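Local coordinates for protein FAD-dependent pyridine nucleotide-disulphide oxidoreductase (Desulfovibrio vulgaris, PDB 3IWA) that probably transfers electrons from a reduced pyridine nucleotide through FAD to a disulphide or similar acceptor, as in other pyridine nucleotide-disulphide oxidoreductases, at residues A[172-175]-A[176-180]; A[202-205]-A[206-209]. All blocks are in the same frame, centred on the assembly; numbering follows the deposited sequence.

Interaction 1: A[172-175]-A[176-180]; sequences LEMA and VSLAD
Met174 and Leu178, one helical turn apart on helix 169-182, make the apolar side-chain contact between 172-175 and 176-180. The touching atom of the methionine is its terminal methyl, with CE of Met174 3.6 Å from CG of Leu178 and close to both of its delta carbons, so the methyl rests against the fork of the leucine. Bends at chi2 and at chi3 (-17°) of Met174 carry the methyl forward along the helix to Leu178, and the two side chains meet at a slant. Beyond the pair, Met174 lies on Ala147 and Gln151 of helix 144-153, while Leu178 reaches Thr186 of strand 185-189 and Ile154.

Backbone bonding is regular i to i+4. Val176 N donates to Leu172 O at 3.1 Å, and Ala179 N to Ala175 O at the same length; the straightest bond runs from Leu178 N to Met174 O, 2.9 Å long with an N-H...O angle of 172°. This unbroken series belongs to the helix of a Rossmann-type beta-alpha-beta unit, strand 161-165, helix 169-182, strand 185-189, whose strand-to-helix turn and first helical residues hold a GxGxxG-like pattern (Gly166, Gly168, Gly171), consistent with a dinucleotide-binding fold. Ala175 faces that sheet and packs on Val188.

Side-chain polar bonding is slighter. Ser177 OG, held beside its own backbone N by chi1 of -74°, turns back to Glu173 O in a weak bond of 3.2 Å. That carbonyl, Glu173 O, also accepts Ser177 N at 3.0 Å, so one oxygen serves two donors of the same residue.

Aliphatic carbon also lies against backbone: CG2 of Val176 is 3.4 Å from Leu172 O, and both Leu172 and Val176 touch Leu212 of helix 202-214.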
loop_
_atom_site.group_PDB
_atom_site.type_symbol
_atom_site.label_atom_id
_atom_site.label_comp_id
_atom_site.label_asym_id
_atom_site.label_seq_id
_atom_site.Cartn_x
_atom_site.Cartn_y
_atom_site.Cartn_z
ATOM N N LEU A 172 -4.012 23.170 -8.500
ATOM C CA LEU A 172 -3.271 22.474 -9.529
ATOM C C LEU A 172 -4.192 21.617 -10.357
ATOM O O LEU A 172 -4.051 21.580 -11.558
ATOM C CB LEU A 172 -2.150 21.620 -8.939
ATOM C CG LEU A 172 -0.991 22.330 -8.244
ATOM C CD1 LEU A 172 0.192 21.378 -8.287
ATOM C CD2 LEU A 172 -0.659 23.621 -8.919
ATOM N N GLU A 173 -5.142 20.932 -9.723
ATOM C CA GLU A 173 -6.117 20.129 -10.494
ATOM C C GLU A 173 -6.914 21.013 -11.468
ATOM O O GLU A 173 -7.191 20.597 -12.583
ATOM C CB GLU A 173 -7.092 19.360 -9.585
ATOM C CG GLU A 173 -6.445 18.398 -8.550
ATOM C CD GLU A 173 -6.415 16.953 -9.027
ATOM O OE1 GLU A 173 -5.719 16.675 -10.040
ATOM O OE2 GLU A 173 -7.081 16.097 -8.386
ATOM N N MET A 174 -7.296 22.215 -11.021
ATOM C CA MET A 174 -8.024 23.152 -11.877
ATOM C C MET A 174 -7.099 23.636 -13.004
ATOM O O MET A 174 -7.528 23.717 -14.147
ATOM C CB MET A 174 -8.573 24.354 -11.090
ATOM C CG MET A 174 -9.817 24.077 -10.236
ATOM S SD MET A 174 -11.369 23.906 -11.133
ATOM C CE MET A 174 -10.970 24.613 -12.720
ATOM N N ALA A 175 -5.844 23.941 -12.684
ATOM C CA ALA A 175 -4.893 24.398 -13.723
ATOM C C ALA A 175 -4.892 23.435 -14.899
ATOM O O ALA A 175 -5.035 23.828 -16.057
ATOM C CB ALA A 175 -3.480 24.523 -13.164
ATOM N N VAL A 176 -4.713 22.161 -14.549
ATOM C CA VAL A 176 -4.596 21.065 -15.497
ATOM C C VAL A 176 -5.898 20.889 -16.285
ATOM O O VAL A 176 -5.870 20.836 -17.488
ATOM C CB VAL A 176 -4.227 19.755 -14.759
ATOM C CG1 VAL A 176 -4.361 18.541 -15.680
ATOM C CG2 VAL A 176 -2.812 19.851 -14.180
ATOM N N SER A 177 -7.034 20.849 -15.605
ATOM C CA SER A 177 -8.319 20.698 -16.274
ATOM C C SER A 177 -8.614 21.796 -17.274
ATOM O O SER A 177 -9.057 21.515 -18.386
ATOM C CB SER A 177 -9.453 20.700 -15.269
ATOM O OG SER A 177 -9.487 19.480 -14.562
ATOM N N LEU A 178 -8.419 23.041 -16.856
ATOM C CA LEU A 178 -8.715 24.176 -17.715
ATOM C C LEU A 178 -7.814 24.143 -18.942
ATOM O O LEU A 178 -8.302 24.295 -20.052
ATOM C CB LEU A 178 -8.597 25.520 -16.976
ATOM C CG LEU A 178 -9.526 25.742 -15.768
ATOM C CD1 LEU A 178 -9.314 27.098 -15.111
ATOM C CD2 LEU A 178 -10.980 25.584 -16.169
ATOM N N ALA A 179 -6.515 23.929 -18.760
ATOM C CA ALA A 179 -5.608 23.902 -19.913
ATOM C C ALA A 179 -5.847 22.678 -20.797
ATOM O O ALA A 179 -5.741 22.760 -22.014
ATOM C CB ALA A 179 -4.152 23.975 -19.472
ATOM N N ASP A 180 -6.214 21.550 -20.198
ATOM C CA ASP A 180 -6.284 20.282 -20.943
ATOM C C ASP A 180 -7.644 19.961 -21.566
ATOM O O ASP A 180 -7.701 19.446 -22.670
ATOM C CB ASP A 180 -5.842 19.119 -20.045
ATOM C CG ASP A 180 -4.895 18.176 -20.741
ATOM O OD1 ASP A 180 -4.023 18.658 -21.501
ATOM O OD2 ASP A 180 -5.018 16.956 -20.523
#

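Interaction 2: A[202-205]-A[206-209]; sequences KSLS and QMLR
Gln206 folds back over the first turn of helix 202-214, between strands 185-189 and 218-220 of a beta-alpha-beta unit, against the carbonyls of Lys202 and Ser203. CB of Gln206 lies 3.7 Å from Ser203 O. CG of Gln206 sits between two carbonyls, 3.6 Å from Lys202 O and nearly as near Ser203 O; bends at chi1 (-52°) and chi2 (-58°) keep the chain close to the backbone. CD runs past Lys202 O, and NE2 of Gln206 lies 3.5 Å from Lys202 O and 4.2 Å from CG of Lys202. The two side chains run alongside, pointing the same way.

Lys202 O has a firmer partner in Ser205 OG, a donor 2.7 Å away. That hydroxyl stands between its own backbone N and carbonyl carbon, reaching back one turn to the oxygen. The backbone N of Gln206 adds weak bonds to Lys202 O and Ser203 O, whereas Arg209 N meets Ser205 O at 2.7 Å. On the face turned to strand 399-406, Leu204 CG lies 4.3 Å from Leu208 CD1, and both leucines lie on Phe405. The guanidinium of Arg209 leads away to a salt bridge with Glu213 and a hydrogen bond to Thr221.

With only a weak bond from the backbone N of Gln206, Lys202 O relies mainly on Ser205 OG, a side chain doing what the N-H of Arg209 does for Ser205 O.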
loop_
_atom_site.group_PDB
_atom_site.type_symbol
_atom_site.label_atom_id
_atom_site.label_comp_id
_atom_site.label_asym_id
_atom_site.label_seq_id
_atom_site.Cartn_x
_atom_site.Cartn_y
_atom_site.Cartn_z
ATOM N N LYS A 202 9.917 21.393 -0.997
ATOM C CA LYS A 202 10.361 22.353 -2.032
ATOM C C LYS A 202 11.047 21.653 -3.211
ATOM O O LYS A 202 10.697 21.870 -4.371
ATOM C CB LYS A 202 11.300 23.392 -1.408
ATOM C CG LYS A 202 11.405 24.686 -2.208
ATOM C CD LYS A 202 12.090 25.818 -1.437
ATOM C CE LYS A 202 12.600 26.908 -2.422
ATOM N NZ LYS A 202 13.670 27.782 -1.822
ATOM N N SER A 203 11.973 20.747 -2.907
ATOM C CA SER A 203 12.713 20.012 -3.929
ATOM C C SER A 203 11.786 19.165 -4.822
ATOM O O SER A 203 11.907 19.160 -6.064
ATOM C CB SER A 203 13.813 19.151 -3.273
ATOM O OG SER A 203 13.321 17.967 -2.629
ATOM N N LEU A 204 10.831 18.480 -4.198
ATOM C CA LEU A 204 9.880 17.691 -4.964
ATOM C C LEU A 204 8.875 18.570 -5.752
ATOM O O LEU A 204 8.447 18.229 -6.861
ATOM C CB LEU A 204 9.129 16.707 -4.063
ATOM C CG LEU A 204 8.394 15.661 -4.907
ATOM C CD1 LEU A 204 9.418 14.905 -5.809
ATOM C CD2 LEU A 204 7.637 14.708 -4.031
ATOM N N SER A 205 8.484 19.686 -5.173
ATOM C CA SER A 205 7.543 20.559 -5.857
ATOM C C SER A 205 8.033 20.999 -7.230
ATOM O O SER A 205 7.215 21.194 -8.122
ATOM C CB SER A 205 7.219 21.761 -5.015
ATOM O OG SER A 205 8.276 22.663 -5.107
ATOM N N GLN A 206 9.346 21.097 -7.431
ATOM C CA GLN A 206 9.892 21.537 -8.728
ATOM C C GLN A 206 9.566 20.554 -9.826
ATOM O O GLN A 206 9.377 20.939 -10.988
ATOM C CB GLN A 206 11.417 21.667 -8.719
ATOM C CG GLN A 206 12.058 22.497 -7.631
ATOM C CD GLN A 206 11.586 23.928 -7.585
ATOM O OE1 GLN A 206 11.173 24.514 -8.603
ATOM N NE2 GLN A 206 11.650 24.512 -6.387
ATOM N N MET A 207 9.568 19.274 -9.488
ATOM C CA MET A 207 9.154 18.276 -10.450
ATOM C C MET A 207 7.711 18.567 -10.880
ATOM O O MET A 207 7.384 18.530 -12.052
ATOM C CB MET A 207 9.280 16.845 -9.876
ATOM C CG MET A 207 10.730 16.273 -9.667
ATOM S SD MET A 207 11.793 16.388 -11.140
ATOM C CE MET A 207 12.347 18.070 -11.105
ATOM N N LEU A 208 6.840 18.858 -9.929
ATOM C CA LEU A 208 5.445 19.114 -10.277
ATOM C C LEU A 208 5.367 20.436 -11.044
ATOM O O LEU A 208 4.631 20.535 -12.013
ATOM C CB LEU A 208 4.526 19.113 -9.046
ATOM C CG LEU A 208 4.212 17.802 -8.325
ATOM C CD1 LEU A 208 5.444 17.251 -7.526
ATOM C CD2 LEU A 208 3.017 17.996 -7.377
ATOM N N ARG A 209 6.129 21.431 -10.612
ATOM C CA ARG A 209 6.171 22.728 -11.295
ATOM C C ARG A 209 6.509 22.554 -12.771
ATOM O O ARG A 209 5.832 23.146 -13.624
ATOM C CB ARG A 209 7.156 23.701 -10.638
ATOM C CG ARG A 209 7.044 25.129 -11.163
ATOM C CD ARG A 209 7.979 26.103 -10.434
ATOM N NE ARG A 209 7.924 27.462 -11.014
ATOM C CZ ARG A 209 8.078 28.596 -10.335
ATOM N NH1 ARG A 209 8.318 28.627 -9.035
ATOM N NH2 ARG A 209 7.950 29.748 -10.970
#

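Interaction 1 and interaction 2 are each internal to one helix, and the two helices follow in series through consecutive beta-alpha-beta units that share strand 185-189. Their centres lie 17 Å apart and the segments do not touch, although helix 202-214, past residue 209, packs against helix 169-182. Interaction 1 is the more buried: none of its touching residues is exposed, it is wedged among the strand and helix neighbours, and its i to i+4 bonds are regular. Interaction 2 opens its helix with four of its eight residues exposed; weak backbone N-H bonds and a serine hydroxyl stand there, and its apolar side faces the antiparallel sheet at strand 399-406.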